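Local coordinates for RimK domain protein ATP-grasp (Sphaerobacter thermophilus, PDB 5I47) that probably binds ATP and a metal ion and, as a RimK-like ATP-grasp protein, may ligate an amino acid to a carboxylate group, its true substrate being unestablished, at residues L14-E17 with E18-I22; V33-P37 with A38-L42; V184-R188 with S189-I193; R258-G262 with R263-V267. One frame throughout, in Å; residues are numbered along the deposited sequence.

How the contacts relate
Along the chain the four contacts come in series. Contacts 1 and 2 lie in the LysX-like N-terminal region, on helix 16-27 and at the end of the edge strand 31-35 that follows it; their centres are about 17 Å apart and they touch. Contacts 3 and 4 belong to the RimK-like ATP-grasp region, with centres about 11 Å apart: the segment 258-267 packs on the hairpin 180-187/190-196. Contact 4 also reaches contact 1, about 13 Å away between centres, so the helix starting near Val16 meets the ATP-grasp region directly. Contact 2 is remote from contacts 3 and 4, at about 27 and about 28 Å between centres, and lies at the subunit interface.

Contact 1: L14-E17 with E18-I22; sequences LRVE and ERLLI
Arg19 lays one face of its guanidinium over the backbone of Arg15 and Val16: Arg15 O sits 3.3 Å above that plane, displaced toward its rim. The second guanidinium, that of Arg15, is approached obliquely by Glu18 OE1, 3.4 Å from Arg15 NE. The Arg15 guanidinium and Glu18 carboxylate planes are 44° apart, and since the oxygen lies well out of the guanidinium plane, this salt bridge rests on charge without a directed N-H. Glu18 OE1 does receive Arg15 N, at 3.1 Å, on its anti lone pair, the one turned away from OE2. Arg15 occupies the N-cap of helix 16-27, so the Glu18 carboxylate, at N3, folds back through a bend at chi2 (68°) to accept the N-H of the N-cap residue. On the flank, Leu14 CD2 packs against Glu18 CB at 3.6 Å. Arg19 N donates to Arg15 O at 3.1 Å, an i to i+4 bond. Glu17 OE1 pairs with Arg15 NH1 at 3.0 Å, and Glu18 OE2 forms a salt bridge with Arg58, the strongest polar partner of this side chain. With two arginines and a helix N-terminus beside it, the Glu18 carboxylate is probably stabilised as an anion.

Contact 2: V33-P37 with A38-L42; sequences VLVQP and AKLAL
Leu40 N donates to Pro37 O at 3.0 Å, the shortest sound polar bond of this turn. The N-H aims well, but the donor stands 64° out of the carbonyl plane, as in a tight i to i+3 turn. The preceding carbonyl repeats the pattern: Lys39 N reaches Gln36 O at 3.3 Å, again from above the plane. Two successive i to i+3 bonds thus define a short 3-10 turn at Pro37 and Ala38, following the end of strand 31-35.

The Lys39 side chain doubles back over this turn. Its CG is placed between the backbone N and the carbonyl carbon (chi1 72°), which brings it to 3.1 Å from Gln36 O, and the extended chain beyond carries CE past the Gln36 backbone. At the end, Lys39 NZ approaches Gln36 OE1 at 3.4 Å, a weak hydrogen bond between side chains that cross at about a right angle. The other end of that amide is hydrogen-bonded too, NE2 donating to Asp12 O. On the apolar side, Leu40 CD1 lies 3.7 Å from Pro37 CA, and its CD2 faces Val35 CG1 at 4.3 Å.

Beyond the turn, Ala41 and Leu42 form an antiparallel ladder with a strand of the second subunit, so the turn leads from the edge of the parallel sheet into the dimer interface. Chemically, the two backbone bonds hold the turn; with Asp12 O on NE2, the Gln36 amide is oriented so that OE1 faces the ammonium, an attraction that is probably modest at this length.

Contact 3: V184-R188 with S189-I193; sequences VVAGR and SLAGI
A beta hairpin made by strands 180-187 and 190-196 is closed here, its two short arms running antiparallel at 160° with axes 4.5 Å apart at closest. Val184 and Gly192 are a hydrogen-bonded pair, with Val184 N donating to Gly192 O at 3.1 Å. Val185 faces Leu190 as a non-hydrogen-bonded pair, so the register slips by one residue between the two bridges: a beta bulge, with Ala191 as the extra residue. Ala191 N still donates to Val184 O, at 2.8 Å. Nearer the tip, Ala186 N is bonded to Ser189 O at 3.3 Å, leaving Gly187 and Arg188 as the turn residues. Gly187 has phi 98° and psi -99°, near the first position of a type II' turn; a CB there would jam against the carbonyl of Ala186.

At the bulge the Ala191 methyl is turned toward the opposing arm and rests 3.7 Å from Ala186 CB and 4.0 Å from Val184 CG1, a small apolar cluster. Leu190 leaves its strand with CG anti to the backbone N, and its CD1 comes back over the partner strand to 3.3 Å from Val184 O.

Around the hairpin, helix 216-230 packs against Val185 and Leu190, whereas helix 267-275 takes the alanine side, with Met270 on Ala191 and Ile271 on Ala186. Within the five-stranded antiparallel sheet, strand 180-187 is joined to strand 235-241 by backbone hydrogen bonds of Val185 with Tyr235 and Gly187 with Gly233, and strand 190-196 neighbours strand 209-211.

Contact 4: R258-G262 with R263-V267; sequences RSLSG and RGVDV
Leu260 of helix 258-262 packs on residues 263-267 and can be followed outward from the backbone. Its CB lies 3.9 Å from Val267 CG2. Leu260 CG, anti to the backbone N (chi1 -164°), comes next and sits 3.9 Å from Val265 CB. The branches then part: CD1 packs as a methyl on the guanidinium nitrogen Arg263 NH1 at 3.3 Å, a contact and not a bond, while CD2 presses on Val267 CG2 at 3.6 Å. The leucine crosses both Arg263 and Val267 at about right angles, and Arg263, Val265 and Val267 each touch its side chain.

The backbone explains how this wrap is made. Arg263 N to Leu260 O and Gly264 N to Ser261 O are i to i+3 bonds, both weak, with N-H angles of 135° and 141°. Gly264 then passes through positive phi, and Val265 turns its side chain back against the helix. Ser261 CA lies 3.4 Å from Val265 O, a nearly straight CA-H...O contact. Val265 O also accepts Val267 N at 2.7 Å, closing an inverse gamma turn centred on Asp266. The guanidinium of Arg263 returns over the helix, with Ser259 O 4.0 Å from its plane, over its centre. Ser259 OG is 2.8 Å from Arg263 NH2, but the angle is too poor for a hydrogen bond; that hydroxyl is hydrogen-bonded to Tyr209 O.

In the fold, this segment joins helix 258-262 to helix 267-275, whose start is capped by Asp266 OD1 on Gly269 N. Leu260 rests on Val184 and Ala191 of the hairpin strands, Val267 on Ala186, and Ser261 touches Leu20 of helix 16-27.

Contact 1: L14-E17 with E18-I22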
loop_
_atom_site.group_PDB
_atom_site.type_symbol
_atom_site.label_atom_id
_atom_site.label_comp_id
_atom_site.label_asym_id
_atom_site.label_seq_id
_atom_site.Cartn_x
_atom_site.Cartn_y
_atom_site.Cartn_z
ATOM N N LEU B 14 -13.632 -13.335 -19.815
ATOM C CA LEU B 14 -15.066 -13.215 -19.581
ATOM C C LEU B 14 -15.607 -14.508 -18.984
ATOM O O LEU B 14 -15.467 -15.581 -19.580
ATOM C CB LEU B 14 -15.791 -12.882 -20.883
ATOM C CG LEU B 14 -15.374 -11.591 -21.590
ATOM C CD1 LEU B 14 -16.176 -11.394 -22.863
ATOM C CD2 LEU B 14 -15.534 -10.391 -20.668
ATOM N N ARG B 15 -16.223 -14.406 -17.808
ATOM C CA ARG B 15 -16.946 -15.501 -17.190
ATOM C C ARG B 15 -18.439 -15.168 -17.194
ATOM O O ARG B 15 -18.879 -14.246 -17.898
ATOM C CB ARG B 15 -16.400 -15.753 -15.785
ATOM C CG ARG B 15 -14.965 -16.243 -15.736
ATOM C CD ARG B 15 -14.437 -16.183 -14.312
ATOM N NE ARG B 15 -14.723 -14.888 -13.691
ATOM C CZ ARG B 15 -15.600 -14.700 -12.706
ATOM N NH1 ARG B 15 -16.279 -15.725 -12.209
ATOM N NH2 ARG B 15 -15.792 -13.483 -12.213
ATOM N N VAL B 16 -19.213 -15.909 -16.396
ATOM C CA VAL B 16 -20.667 -15.752 -16.394
ATOM C C VAL B 16 -21.055 -14.339 -15.970
ATOM O O VAL B 16 -21.903 -13.696 -16.597
ATOM C CB VAL B 16 -21.319 -16.814 -15.491
ATOM C CG1 VAL B 16 -22.752 -16.432 -15.165
ATOM C CG2 VAL B 16 -21.284 -18.175 -16.169
ATOM N N GLU B 17 -20.443 -13.836 -14.895
ATOM C CA GLU B 17 -20.765 -12.488 -14.433
ATOM C C GLU B 17 -20.425 -11.445 -15.491
ATOM O O GLU B 17 -21.155 -10.462 -15.662
ATOM C CB GLU B 17 -20.032 -12.186 -13.126
ATOM C CG GLU B 17 -20.557 -12.949 -11.915
ATOM C CD GLU B 17 -19.887 -14.299 -11.736
ATOM O OE1 GLU B 17 -19.116 -14.706 -12.635
ATOM O OE2 GLU B 17 -20.125 -14.948 -10.692
ATOM N N GLU B 18 -19.329 -11.652 -16.226
ATOM C CA GLU B 18 -18.905 -10.667 -17.216
ATOM C C GLU B 18 -19.877 -10.589 -18.389
ATOM O O GLU B 18 -20.144 -9.500 -18.907
ATOM C CB GLU B 18 -17.491 -10.983 -17.703
ATOM C CG GLU B 18 -16.385 -10.444 -16.803
ATOM C CD GLU B 18 -16.338 -11.133 -15.452
ATOM O OE1 GLU B 18 -16.196 -12.374 -15.422
ATOM O OE2 GLU B 18 -16.454 -10.436 -14.420
ATOM N N ARG B 19 -20.425 -11.725 -18.822
ATOM C CA ARG B 19 -21.357 -11.679 -19.944
ATOM C C ARG B 19 -22.721 -11.131 -19.537
ATOM O O ARG B 19 -23.368 -10.447 -20.338
ATOM C CB ARG B 19 -21.501 -13.067 -20.577
ATOM C CG ARG B 19 -22.075 -14.133 -19.668
ATOM C CD ARG B 19 -21.768 -15.518 -20.206
ATOM N NE ARG B 19 -20.377 -15.611 -20.640
ATOM C CZ ARG B 19 -19.645 -16.719 -20.581
ATOM N NH1 ARG B 19 -20.167 -17.837 -20.092
ATOM N NH2 ARG B 19 -18.385 -16.705 -21.002
ATOM N N LEU B 20 -23.169 -11.413 -18.308
ATOM C CA LEU B 20 -24.376 -10.774 -17.792
ATOM C C LEU B 20 -24.244 -9.258 -17.810
ATOM O O LEU B 20 -25.197 -8.544 -18.149
ATOM C CB LEU B 20 -24.667 -11.255 -16.370
ATOM C CG LEU B 20 -25.049 -12.719 -16.178
ATOM C CD1 LEU B 20 -25.254 -13.027 -14.700
ATOM C CD2 LEU B 20 -26.301 -13.039 -16.976
ATOM N N LEU B 21 -23.064 -8.748 -17.444
ATOM C CA LEU B 21 -22.837 -7.309 -17.484
ATOM C C LEU B 21 -22.811 -6.783 -18.913
ATOM O O LEU B 21 -23.262 -5.660 -19.164
ATOM C CB LEU B 21 -21.536 -6.968 -16.757
ATOM C CG LEU B 21 -21.623 -7.041 -15.231
ATOM C CD1 LEU B 21 -20.271 -7.369 -14.623
ATOM C CD2 LEU B 21 -22.159 -5.734 -14.668
ATOM N N ILE B 22 -22.297 -7.572 -19.859
ATOM C CA ILE B 22 -22.313 -7.133 -21.250
ATOM C C ILE B 22 -23.745 -7.016 -21.755
ATOM O O ILE B 22 -24.058 -6.121 -22.549
ATOM C CB ILE B 22 -21.465 -8.079 -22.120
ATOM C CG1 ILE B 22 -19.994 -7.990 -21.703
ATOM C CG2 ILE B 22 -21.624 -7.748 -23.600
ATOM C CD1 ILE B 22 -19.027 -8.522 -22.729
HETATM O O HOH W 1 -13.486 -12.356 -13.250
#

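Contact 2: V33-P37 with A38-L42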
loop_
_atom_site.group_PDB
_atom_site.type_symbol
_atom_site.label_atom_id
_atom_site.label_comp_id
_atom_site.label_asym_id
_atom_site.label_seq_id
_atom_site.Cartn_x
_atom_site.Cartn_y
_atom_site.Cartn_z
ATOM N N VAL B 33 -16.634 -3.913 -22.928
ATOM C CA VAL B 33 -15.473 -4.465 -23.617
ATOM C C VAL B 33 -14.535 -5.064 -22.581
ATOM O O VAL B 33 -14.224 -4.420 -21.573
ATOM C CB VAL B 33 -14.737 -3.391 -24.445
ATOM C CG1 VAL B 33 -13.432 -3.945 -24.999
ATOM C CG2 VAL B 33 -15.622 -2.872 -25.567
ATOM N N LEU B 34 -14.080 -6.290 -22.825
ATOM C CA LEU B 34 -13.045 -6.877 -21.984
ATOM C C LEU B 34 -11.743 -6.109 -22.178
ATOM O O LEU B 34 -11.263 -5.963 -23.306
ATOM C CB LEU B 34 -12.851 -8.353 -22.320
ATOM C CG LEU B 34 -11.722 -9.058 -21.561
ATOM C CD1 LEU B 34 -12.066 -9.213 -20.090
ATOM C CD2 LEU B 34 -11.407 -10.405 -22.179
ATOM N N VAL B 35 -11.181 -5.602 -21.085
ATOM C CA VAL B 35 -9.885 -4.930 -21.100
ATOM C C VAL B 35 -8.990 -5.666 -20.116
ATOM O O VAL B 35 -9.194 -5.586 -18.898
ATOM C CB VAL B 35 -9.993 -3.441 -20.745
ATOM C CG1 VAL B 35 -8.621 -2.790 -20.800
ATOM C CG2 VAL B 35 -10.959 -2.738 -21.685
ATOM N N GLN B 36 -8.011 -6.388 -20.638
ATOM C CA GLN B 36 -7.118 -7.166 -19.794
ATOM C C GLN B 36 -6.059 -6.251 -19.191
ATOM O O GLN B 36 -5.325 -5.594 -19.939
ATOM C CB GLN B 36 -6.469 -8.284 -20.600
ATOM C CG GLN B 36 -7.473 -9.223 -21.269
ATOM C CD GLN B 36 -6.817 -10.222 -22.209
ATOM O OE1 GLN B 36 -6.231 -9.848 -23.225
ATOM N NE2 GLN B 36 -6.914 -11.502 -21.871
ATOM N N PRO B 37 -5.962 -6.154 -17.861
ATOM C CA PRO B 37 -4.939 -5.282 -17.263
ATOM C C PRO B 37 -3.519 -5.747 -17.526
ATOM O O PRO B 37 -2.594 -4.931 -17.431
ATOM C CB PRO B 37 -5.268 -5.325 -15.764
ATOM C CG PRO B 37 -6.679 -5.796 -15.687
ATOM C CD PRO B 37 -6.855 -6.732 -16.844
ATOM N N ALA B 38 -3.313 -7.024 -17.858
ATOM C CA ALA B 38 -1.965 -7.508 -18.123
ATOM C C ALA B 38 -1.318 -6.803 -19.308
ATOM O O ALA B 38 -0.087 -6.780 -19.404
ATOM C CB ALA B 38 -1.988 -9.019 -18.359
ATOM N N LYS B 39 -2.111 -6.217 -20.201
ATOM C CA LYS B 39 -1.596 -5.534 -21.379
ATOM C C LYS B 39 -1.588 -4.020 -21.222
ATOM O O LYS B 39 -1.375 -3.306 -22.207
ATOM C CB LYS B 39 -2.415 -5.930 -22.612
ATOM C CG LYS B 39 -3.821 -5.341 -22.638
ATOM C CD LYS B 39 -4.803 -6.221 -23.413
ATOM C CE LYS B 39 -6.233 -5.676 -23.308
ATOM N NZ LYS B 39 -7.264 -6.654 -23.762
ATOM N N LEU B 40 -1.812 -3.513 -20.013
ATOM C CA LEU B 40 -1.928 -2.079 -19.770
ATOM C C LEU B 40 -0.582 -1.528 -19.310
ATOM O O LEU B 40 -0.108 -1.856 -18.217
ATOM C CB LEU B 40 -3.021 -1.795 -18.742
ATOM C CG LEU B 40 -4.461 -1.974 -19.226
ATOM C CD1 LEU B 40 -5.440 -1.708 -18.101
ATOM C CD2 LEU B 40 -4.736 -1.048 -20.395
ATOM N N ALA B 41 0.030 -0.695 -20.148
ATOM C CA ALA B 41 1.236 0.062 -19.813
ATOM C C ALA B 41 0.850 1.539 -19.827
ATOM O O ALA B 41 0.899 2.197 -20.870
ATOM C CB ALA B 41 2.376 -0.237 -20.784
ATOM N N LEU B 42 0.472 2.059 -18.662
ATOM C CA LEU B 42 -0.078 3.401 -18.541
ATOM C C LEU B 42 1.020 4.442 -18.370
ATOM O O LEU B 42 2.045 4.198 -17.727
ATOM C CB LEU B 42 -1.050 3.480 -17.362
ATOM C CG LEU B 42 -2.519 3.143 -17.621
ATOM C CD1 LEU B 42 -2.681 1.786 -18.284
ATOM C CD2 LEU B 42 -3.309 3.195 -16.320
#

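Contact 3: V184-R188 with S189-I193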
loop_
_atom_site.group_PDB
_atom_site.type_symbol
_atom_site.label_atom_id
_atom_site.label_comp_id
_atom_site.label_asym_id
_atom_site.label_seq_id
_atom_site.Cartn_x
_atom_site.Cartn_y
_atom_site.Cartn_z
ATOM N N VAL B 184 -24.146 -8.548 -0.043
ATOM C CA VAL B 184 -23.821 -8.153 -1.411
ATOM C C VAL B 184 -24.327 -6.738 -1.653
ATOM O O VAL B 184 -25.537 -6.490 -1.634
ATOM C CB VAL B 184 -24.423 -9.130 -2.434
ATOM C CG1 VAL B 184 -24.206 -8.613 -3.849
ATOM C CG2 VAL B 184 -23.819 -10.513 -2.268
ATOM N N VAL B 185 -23.403 -5.812 -1.889
ATOM C CA VAL B 185 -23.730 -4.432 -2.229
ATOM C C VAL B 185 -23.443 -4.250 -3.712
ATOM O O VAL B 185 -22.285 -4.315 -4.145
ATOM C CB VAL B 185 -22.939 -3.433 -1.378
ATOM C CG1 VAL B 185 -23.322 -2.005 -1.738
ATOM C CG2 VAL B 185 -23.177 -3.707 0.100
ATOM N N ALA B 186 -24.495 -4.034 -4.495
ATOM C CA ALA B 186 -24.386 -3.891 -5.943
ATOM C C ALA B 186 -24.617 -2.432 -6.322
ATOM O O ALA B 186 -25.614 -2.068 -6.948
ATOM C CB ALA B 186 -25.378 -4.825 -6.651
ATOM N N GLY B 187 -23.668 -1.589 -5.929
ATOM C CA GLY B 187 -23.759 -0.172 -6.205
ATOM C C GLY B 187 -24.299 0.621 -5.036
ATOM O O GLY B 187 -23.580 0.914 -4.077
ATOM N N ARG B 188 -25.587 0.943 -5.096
ATOM C CA ARG B 188 -26.202 1.887 -4.178
ATOM C C ARG B 188 -26.947 1.227 -3.025
ATOM O O ARG B 188 -27.162 1.879 -1.999
ATOM C CB ARG B 188 -27.168 2.787 -4.954
ATOM C CG ARG B 188 -27.464 4.120 -4.320
ATOM C CD ARG B 188 -28.096 5.049 -5.347
ATOM N NE ARG B 188 -27.175 5.347 -6.441
ATOM C CZ ARG B 188 -26.273 6.324 -6.407
ATOM N NH1 ARG B 188 -25.473 6.531 -7.445
ATOM N NH2 ARG B 188 -26.168 7.094 -5.329
ATOM N N SER B 189 -27.335 -0.040 -3.159
ATOM C CA SER B 189 -28.167 -0.696 -2.161
ATOM C C SER B 189 -27.727 -2.142 -1.975
ATOM O O SER B 189 -26.960 -2.694 -2.767
ATOM C CB SER B 189 -29.652 -0.657 -2.553
ATOM O OG SER B 189 -30.061 0.656 -2.891
ATOM N N LEU B 190 -28.239 -2.749 -0.910
ATOM C CA LEU B 190 -28.023 -4.162 -0.626
ATOM C C LEU B 190 -28.785 -5.003 -1.642
ATOM O O LEU B 190 -30.019 -5.000 -1.661
ATOM C CB LEU B 190 -28.482 -4.475 0.795
ATOM C CG LEU B 190 -28.386 -5.919 1.276
ATOM C CD1 LEU B 190 -26.930 -6.359 1.347
ATOM C CD2 LEU B 190 -29.065 -6.063 2.629
ATOM N N ALA B 191 -28.057 -5.721 -2.496
ATOM C CA ALA B 191 -28.691 -6.565 -3.500
ATOM C C ALA B 191 -29.188 -7.884 -2.927
ATOM O O ALA B 191 -30.053 -8.525 -3.536
ATOM C CB ALA B 191 -27.723 -6.844 -4.650
ATOM N N GLY B 192 -28.666 -8.305 -1.787
ATOM C CA GLY B 192 -29.095 -9.557 -1.202
ATOM C C GLY B 192 -28.167 -9.968 -0.086
ATOM O O GLY B 192 -27.063 -9.441 0.074
ATOM N N ILE B 193 -28.649 -10.929 0.694
ATOM C CA ILE B 193 -27.902 -11.525 1.792
ATOM C C ILE B 193 -27.749 -13.009 1.495
ATOM O O ILE B 193 -28.697 -13.659 1.043
ATOM C CB ILE B 193 -28.611 -11.296 3.142
ATOM C CG1 ILE B 193 -28.840 -9.797 3.355
ATOM C CG2 ILE B 193 -27.805 -11.885 4.282
ATOM C CD1 ILE B 193 -29.536 -9.456 4.650
#

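Contact 4: R258-G262 with R263-V267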
loop_
_atom_site.group_PDB
_atom_site.type_symbol
_atom_site.label_atom_id
_atom_site.label_comp_id
_atom_site.label_asym_id
_atom_site.label_seq_id
_atom_site.Cartn_x
_atom_site.Cartn_y
_atom_site.Cartn_z
ATOM N N ARG B 258 -22.903 -14.803 -9.230
ATOM C CA ARG B 258 -23.576 -15.847 -9.996
ATOM C C ARG B 258 -24.811 -16.357 -9.265
ATOM O O ARG B 258 -25.916 -16.374 -9.819
ATOM C CB ARG B 258 -22.598 -16.995 -10.252
ATOM C CG ARG B 258 -22.708 -17.665 -11.604
ATOM C CD ARG B 258 -21.729 -18.827 -11.691
ATOM N NE ARG B 258 -20.368 -18.423 -11.349
ATOM C CZ ARG B 258 -19.356 -18.382 -12.210
ATOM N NH1 ARG B 258 -19.539 -18.733 -13.474
ATOM N NH2 ARG B 258 -18.153 -18.002 -11.804
ATOM N N SER B 259 -24.632 -16.782 -8.010
ATOM C CA SER B 259 -25.728 -17.373 -7.249
ATOM C C SER B 259 -26.878 -16.392 -7.067
ATOM O O SER B 259 -28.050 -16.769 -7.189
ATOM C CB SER B 259 -25.214 -17.850 -5.891
ATOM O OG SER B 259 -26.287 -18.182 -5.025
ATOM N N LEU B 260 -26.566 -15.128 -6.773
ATOM C CA LEU B 260 -27.623 -14.154 -6.516
ATOM C C LEU B 260 -28.397 -13.830 -7.789
ATOM O O LEU B 260 -29.620 -13.664 -7.749
ATOM C CB LEU B 260 -27.031 -12.888 -5.899
ATOM C CG LEU B 260 -28.045 -11.954 -5.236
ATOM C CD1 LEU B 260 -28.798 -12.683 -4.132
ATOM C CD2 LEU B 260 -27.366 -10.706 -4.690
ATOM N N SER B 261 -27.705 -13.739 -8.928
ATOM C CA SER B 261 -28.389 -13.575 -10.207
ATOM C C SER B 261 -29.287 -14.761 -10.529
ATOM O O SER B 261 -30.272 -14.603 -11.258
ATOM C CB SER B 261 -27.376 -13.380 -11.334
ATOM O OG SER B 261 -26.974 -12.028 -11.436
ATOM N N GLY B 262 -28.968 -15.941 -9.996
ATOM C CA GLY B 262 -29.799 -17.105 -10.246
ATOM C C GLY B 262 -31.192 -16.969 -9.662
ATOM O O GLY B 262 -32.167 -17.453 -10.242
ATOM N N ARG B 263 -31.311 -16.308 -8.510
ATOM C CA ARG B 263 -32.603 -16.138 -7.858
ATOM C C ARG B 263 -33.340 -14.894 -8.337
ATOM O O ARG B 263 -34.098 -14.286 -7.568
ATOM C CB ARG B 263 -32.426 -16.115 -6.341
ATOM C CG ARG B 263 -31.501 -17.199 -5.834
ATOM C CD ARG B 263 -31.448 -17.225 -4.323
ATOM N NE ARG B 263 -30.183 -17.781 -3.855
ATOM C CZ ARG B 263 -29.212 -17.061 -3.305
ATOM N NH1 ARG B 263 -29.371 -15.756 -3.134
ATOM N NH2 ARG B 263 -28.086 -17.644 -2.922
ATOM N N GLY B 264 -33.135 -14.495 -9.592
ATOM C CA GLY B 264 -33.868 -13.396 -10.183
ATOM C C GLY B 264 -33.431 -12.014 -9.758
ATOM O O GLY B 264 -33.980 -11.030 -10.272
ATOM N N VAL B 265 -32.474 -11.895 -8.839
ATOM C CA VAL B 265 -31.962 -10.583 -8.463
ATOM C C VAL B 265 -31.098 -10.058 -9.601
ATOM O O VAL B 265 -30.074 -10.655 -9.949
ATOM C CB VAL B 265 -31.174 -10.657 -7.152
ATOM C CG1 VAL B 265 -30.701 -9.269 -6.742
ATOM C CG2 VAL B 265 -32.025 -11.282 -6.055
ATOM N N ASP B 266 -31.512 -8.937 -10.192
ATOM C CA ASP B 266 -30.829 -8.370 -11.356
ATOM C C ASP B 266 -29.564 -7.638 -10.899
ATOM O O ASP B 266 -29.445 -6.414 -10.970
ATOM C CB ASP B 266 -31.774 -7.452 -12.119
ATOM C CG ASP B 266 -31.176 -6.936 -13.413
ATOM O OD1 ASP B 266 -30.199 -7.541 -13.905
ATOM O OD2 ASP B 266 -31.688 -5.925 -13.942
ATOM N N VAL B 267 -28.596 -8.426 -10.422
ATOM C CA VAL B 267 -27.365 -7.846 -9.887
ATOM C C VAL B 267 -26.612 -7.098 -10.978
ATOM O O VAL B 267 -26.129 -5.978 -10.764
ATOM C CB VAL B 267 -26.483 -8.932 -9.243
ATOM C CG1 VAL B 267 -25.235 -8.300 -8.637
ATOM C CG2 VAL B 267 -27.261 -9.703 -8.189
#